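Local coordinates for protein allergen Aed a 2 (Aedes aegypti, PDB 3DXL) that binds and sequesters host biogenic amines and leukotrienes in two separate pockets, helping female mosquitoes to feed on blood, at residues C53-R57 / T58-D62; K249-E253 / S254-D258. All blocks are in the same frame, centred on the assembly; numbering follows the deposited sequence.

Contact 1: C53-R57 / T58-D62; sequences CVLVR and TGLYD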
loop_
_atom_site.group_PDB
_atom_site.type_symbol
_atom_site.label_atom_id
_atom_site.label_comp_id
_atom_site.label_asym_id
_atom_site.label_seq_id
_atom_site.Cartn_x
_atom_site.Cartn_y
_atom_site.Cartn_z
ATOM N N CYS A 53 8.527 10.411 -4.432
ATOM C CA CYS A 53 7.621 9.562 -3.648
ATOM C C CYS A 53 7.954 8.080 -3.806
ATOM O O CYS A 53 8.060 7.348 -2.820
ATOM C CB CYS A 53 6.172 9.832 -4.064
ATOM S SG CYS A 53 4.888 8.860 -3.224
ATOM N N VAL A 54 8.119 7.641 -5.050
ATOM C CA VAL A 54 8.418 6.244 -5.310
ATOM C C VAL A 54 9.777 5.863 -4.722
ATOM O O VAL A 54 9.934 4.814 -4.100
ATOM C CB VAL A 54 8.376 5.935 -6.826
ATOM C CG1 VAL A 54 8.863 4.520 -7.122
ATOM C CG2 VAL A 54 6.977 6.141 -7.389
ATOM N N LEU A 55 10.764 6.733 -4.912
ATOM C CA LEU A 55 12.106 6.473 -4.397
ATOM C C LEU A 55 12.144 6.386 -2.870
ATOM O O LEU A 55 12.875 5.574 -2.303
ATOM C CB LEU A 55 13.081 7.539 -4.905
ATOM C CG LEU A 55 13.333 7.494 -6.416
ATOM C CD1 LEU A 55 13.966 8.785 -6.906
ATOM C CD2 LEU A 55 14.178 6.283 -6.824
ATOM N N VAL A 56 11.354 7.224 -2.209
ATOM C CA VAL A 56 11.282 7.208 -0.750
ATOM C C VAL A 56 10.572 5.954 -0.238
ATOM O O VAL A 56 11.062 5.288 0.673
ATOM C CB VAL A 56 10.634 8.496 -0.208
ATOM C CG1 VAL A 56 10.342 8.386 1.284
ATOM C CG2 VAL A 56 11.555 9.679 -0.482
ATOM N N ARG A 57 9.437 5.611 -0.842
ATOM C CA ARG A 57 8.700 4.428 -0.375
ATOM C C ARG A 57 9.462 3.122 -0.616
ATOM O O ARG A 57 9.340 2.170 0.151
ATOM C CB ARG A 57 7.291 4.369 -0.977
ATOM C CG ARG A 57 6.312 5.347 -0.338
ATOM C CD ARG A 57 4.883 5.038 -0.762
ATOM N NE ARG A 57 3.909 5.772 0.045
ATOM C CZ ARG A 57 3.271 5.287 1.110
ATOM N NH1 ARG A 57 3.446 4.032 1.510
ATOM N NH2 ARG A 57 2.416 6.058 1.763
ATOM N N THR A 58 10.287 3.088 -1.661
ATOM C CA THR A 58 11.065 1.878 -1.945
ATOM C C THR A 58 12.341 1.837 -1.129
ATOM O O THR A 58 12.918 0.769 -0.940
ATOM C CB THR A 58 11.445 1.740 -3.422
ATOM O OG1 THR A 58 12.154 2.911 -3.847
ATOM C CG2 THR A 58 10.205 1.533 -4.265
ATOM N N GLY A 59 12.769 2.991 -0.628
ATOM C CA GLY A 59 14.007 3.078 0.146
ATOM C C GLY A 59 15.240 3.365 -0.695
ATOM O O GLY A 59 16.357 3.357 -0.176
ATOM N N LEU A 60 15.046 3.640 -1.985
ATOM C CA LEU A 60 16.158 4.009 -2.863
ATOM C C LEU A 60 16.699 5.385 -2.533
ATOM O O LEU A 60 17.886 5.651 -2.739
ATOM C CB LEU A 60 15.740 3.955 -4.331
ATOM C CG LEU A 60 15.672 2.574 -4.959
ATOM C CD1 LEU A 60 14.866 2.619 -6.225
ATOM C CD2 LEU A 60 17.075 2.035 -5.232
ATOM N N TYR A 61 15.821 6.271 -2.071
ATOM C CA TYR A 61 16.245 7.547 -1.512
ATOM C C TYR A 61 15.875 7.579 -0.045
ATOM O O TYR A 61 14.717 7.363 0.328
ATOM C CB TYR A 61 15.684 8.770 -2.264
ATOM C CG TYR A 61 16.146 10.083 -1.655
ATOM C CD1 TYR A 61 17.458 10.541 -1.848
ATOM C CD2 TYR A 61 15.295 10.842 -0.848
ATOM C CE1 TYR A 61 17.892 11.720 -1.271
ATOM C CE2 TYR A 61 15.725 12.028 -0.267
ATOM C CZ TYR A 61 17.022 12.456 -0.486
ATOM O OH TYR A 61 17.425 13.627 0.101
ATOM N N ASP A 62 16.881 7.838 0.779
ATOM C CA ASP A 62 16.728 7.920 2.217
ATOM C C ASP A 62 16.705 9.398 2.606
ATOM O O ASP A 62 17.749 10.054 2.592
ATOM C CB ASP A 62 17.882 7.168 2.885
ATOM C CG ASP A 62 17.785 7.150 4.398
ATOM O OD1 ASP A 62 17.106 8.026 4.977
ATOM O OD2 ASP A 62 18.423 6.266 4.999
HETATM O O HOH W 1 13.232 5.911 2.159
#
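Thr58 N closes the last regular turn of helix 45-58 on Val54 O at 3.0 Å, and Tyr61 N then reaches back to Leu55 O at 3.0 Å with an almost straight N-H (176°), coming from above the carbonyl plane. Between the two, Gly59 N hangs by weak bonds shared between Leu55 O and Val56 O. Gly59 leaves the helix with positive phi (90°), a conformation in which a CB would press on the preceding carbonyl, and this residue turns the chain out of the helix. One water donates to both Val56 O (2.7 Å) and Tyr61 O (2.8 Å), tying the helix end to the start of strand 61-62.

Among side chains, in the conformer described (a second is modelled), Thr58 has OG1 tucked between its own N and carbonyl carbon (chi1 56°), which sets the hydroxyl 2.9 Å from Val54 O and 3.2 Å from Leu55 O; a glycerol molecule is a further partner. Apolar contacts follow the turn. Leu55 CD2 lies 3.8 Å from Leu60 CB, the two leucines meeting at a slant, while Val56 CG2 sits at the edge of the Tyr61 ring, in its plane, 3.9 Å from Tyr61 CD2.

The Cys53-Cys16 disulfide pins helix 45-58 to helix 6-20 in this all-helical PBP/GOBP (odorant-binding) fold. Tyr61 OH is hydrogen-bonded to Thr102 O, Leu55 and Tyr61 pack on helix 106-119, and Leu60 faces helix 71-79.

Contact 2: K249-E253 / S254-D258; sequences KCLVE and SSVKD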
loop_
_atom_site.group_PDB
_atom_site.type_symbol
_atom_site.label_atom_id
_atom_site.label_comp_id
_atom_site.label_asym_id
_atom_site.label_seq_id
_atom_site.Cartn_x
_atom_site.Cartn_y
_atom_site.Cartn_z
ATOM N N LYS A 249 -9.874 -3.264 17.437
ATOM C CA LYS A 249 -10.842 -3.362 18.529
ATOM C C LYS A 249 -11.050 -2.002 19.196
ATOM O O LYS A 249 -12.183 -1.579 19.435
ATOM C CB LYS A 249 -10.338 -4.373 19.544
ATOM C CG LYS A 249 -11.180 -4.469 20.812
ATOM C CD LYS A 249 -10.695 -5.591 21.698
ATOM C CE LYS A 249 -11.390 -5.599 23.064
ATOM N NZ LYS A 249 -12.841 -5.974 23.009
ATOM N N CYS A 250 -9.948 -1.316 19.489
ATOM C CA CYS A 250 -10.005 -0.024 20.144
ATOM C C CYS A 250 -10.827 0.971 19.331
ATOM O O CYS A 250 -11.718 1.627 19.861
ATOM C CB CYS A 250 -8.595 0.506 20.393
ATOM S SG CYS A 250 -8.487 1.852 21.584
ATOM N N LEU A 251 -10.549 1.061 18.031
ATOM C CA LEU A 251 -11.275 1.975 17.163
ATOM C C LEU A 251 -12.763 1.628 17.082
ATOM O O LEU A 251 -13.615 2.514 17.182
ATOM C CB LEU A 251 -10.649 2.013 15.768
ATOM C CG LEU A 251 -9.341 2.813 15.694
ATOM C CD1 LEU A 251 -8.531 2.402 14.478
ATOM C CD2 LEU A 251 -9.641 4.295 15.670
ATOM N N VAL A 252 -13.057 0.341 16.904
ATOM C CA VAL A 252 -14.434 -0.141 16.766
ATOM C C VAL A 252 -15.283 0.124 18.018
ATOM O O VAL A 252 -16.499 0.303 17.926
ATOM C CB VAL A 252 -14.457 -1.653 16.365
ATOM C CG1 VAL A 252 -15.859 -2.270 16.519
ATOM C CG2 VAL A 252 -13.959 -1.816 14.938
ATOM N N GLU A 253 -14.630 0.162 19.176
ATOM C CA GLU A 253 -15.314 0.354 20.453
ATOM C C GLU A 253 -15.239 1.790 20.969
ATOM O O GLU A 253 -15.793 2.095 22.026
ATOM C CB GLU A 253 -14.748 -0.643 21.462
ATOM C CG GLU A 253 -15.059 -2.095 21.059
ATOM C CD GLU A 253 -14.365 -3.161 21.900
ATOM O OE1 GLU A 253 -13.676 -2.823 22.886
ATOM O OE2 GLU A 253 -14.508 -4.356 21.560
ATOM N N SER A 254 -14.595 2.675 20.204
ATOM C CA SER A 254 -14.307 4.051 20.639
ATOM C C SER A 254 -15.407 5.058 20.295
ATOM O O SER A 254 -16.355 4.749 19.591
ATOM C CB SER A 254 -13.007 4.530 19.992
ATOM O OG SER A 254 -13.252 4.908 18.649
ATOM N N SER A 255 -15.235 6.294 20.770
ATOM C CA SER A 255 -16.146 7.388 20.450
ATOM C C SER A 255 -16.093 7.844 18.985
ATOM O O SER A 255 -16.901 8.670 18.573
ATOM C CB SER A 255 -15.865 8.585 21.358
ATOM O OG SER A 255 -14.538 9.048 21.155
ATOM N N VAL A 256 -15.156 7.311 18.194
ATOM C CA VAL A 256 -15.136 7.615 16.757
ATOM C C VAL A 256 -15.569 6.398 15.935
ATOM O O VAL A 256 -15.337 6.355 14.729
ATOM C CB VAL A 256 -13.766 8.200 16.256
ATOM C CG1 VAL A 256 -13.438 9.487 16.987
ATOM C CG2 VAL A 256 -12.626 7.187 16.403
ATOM N N LYS A 257 -16.219 5.423 16.576
ATOM C CA LYS A 257 -16.523 4.165 15.897
ATOM C C LYS A 257 -17.323 4.326 14.614
ATOM O O LYS A 257 -17.054 3.629 13.634
ATOM C CB LYS A 257 -17.196 3.166 16.845
ATOM C CG LYS A 257 -18.572 3.566 17.375
ATOM C CD LYS A 257 -19.186 2.487 18.274
ATOM C CE LYS A 257 -18.562 2.433 19.655
ATOM N NZ LYS A 257 -18.914 3.630 20.460
ATOM N N ASP A 258 -18.307 5.224 14.601
ATOM C CA ASP A 258 -19.125 5.393 13.408
ATOM C C ASP A 258 -18.329 5.971 12.243
ATOM O O ASP A 258 -18.405 5.456 11.126
ATOM C CB ASP A 258 -20.370 6.228 13.708
ATOM C CG ASP A 258 -21.302 5.540 14.689
ATOM O OD1 ASP A 258 -21.519 4.320 14.551
ATOM O OD2 ASP A 258 -21.804 6.226 15.599
HETATM O O HOH W 2 -17.443 4.451 22.814
#
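Ser254 N bonds to Leu251 O at 3.2 Å near the end of helix 243-253, and a type I turn from Ser254 to Lys257, closed by Lys257 N on Ser254 O, leads into helix 257-271. The Ser254 hydroxyl doubles the grip: OG donates to the same Leu251 O at 2.8 Å, from the same face of the carbonyl as the backbone N. With chi1 at 78°, OG lies between its own N and carbonyl carbon, and from there it also accepts from Val256 N at 3.1 Å. That second bond makes an ST turn, with Val256 as N-cap of the next helix, so one serine links two helices. Lys257 folds back over the turn, its chain kinked about CG-CD and CD-CE (chi3 75°, chi4 69°). Its CB and CE pass close to Val252 O, and NZ donates to Ser254 O at 2.9 Å, from the face opposite Lys257 N; a water connects NZ with Glu253 O. One turn back, Lys249 NZ forms a salt bridge with the syn side of Glu253 OE2 at 2.7 Å. On the buried side Leu251 CD2 meets Val256 CG2 at 4.2 Å, and both residues pack on helix 223-234, to which Cys250 is disulfide-bonded through Cys232.

Both contacts lie where a helix ends and the chain turns, one in each odorant-binding-protein-like half, on opposite sides of the molecule's centre; their centres are 33 Å apart. Contact 1 is the more buried, and its turn passes into a short strand through a glycine, with hydrophobic side chains and a tyrosine ring gathered around it. Contact 2 sits farther out and joins helix to helix, and its side-chain bonding is more polar: a serine hydroxyl, a folded lysine and a salt bridge. Each first helix carries a disulfide cysteine. Contact 1 belongs to the lipid-binding half, near Trp37, and contact 2 to the amine-binding half, the side chain of Val252 about 9 Å from that of Asp265.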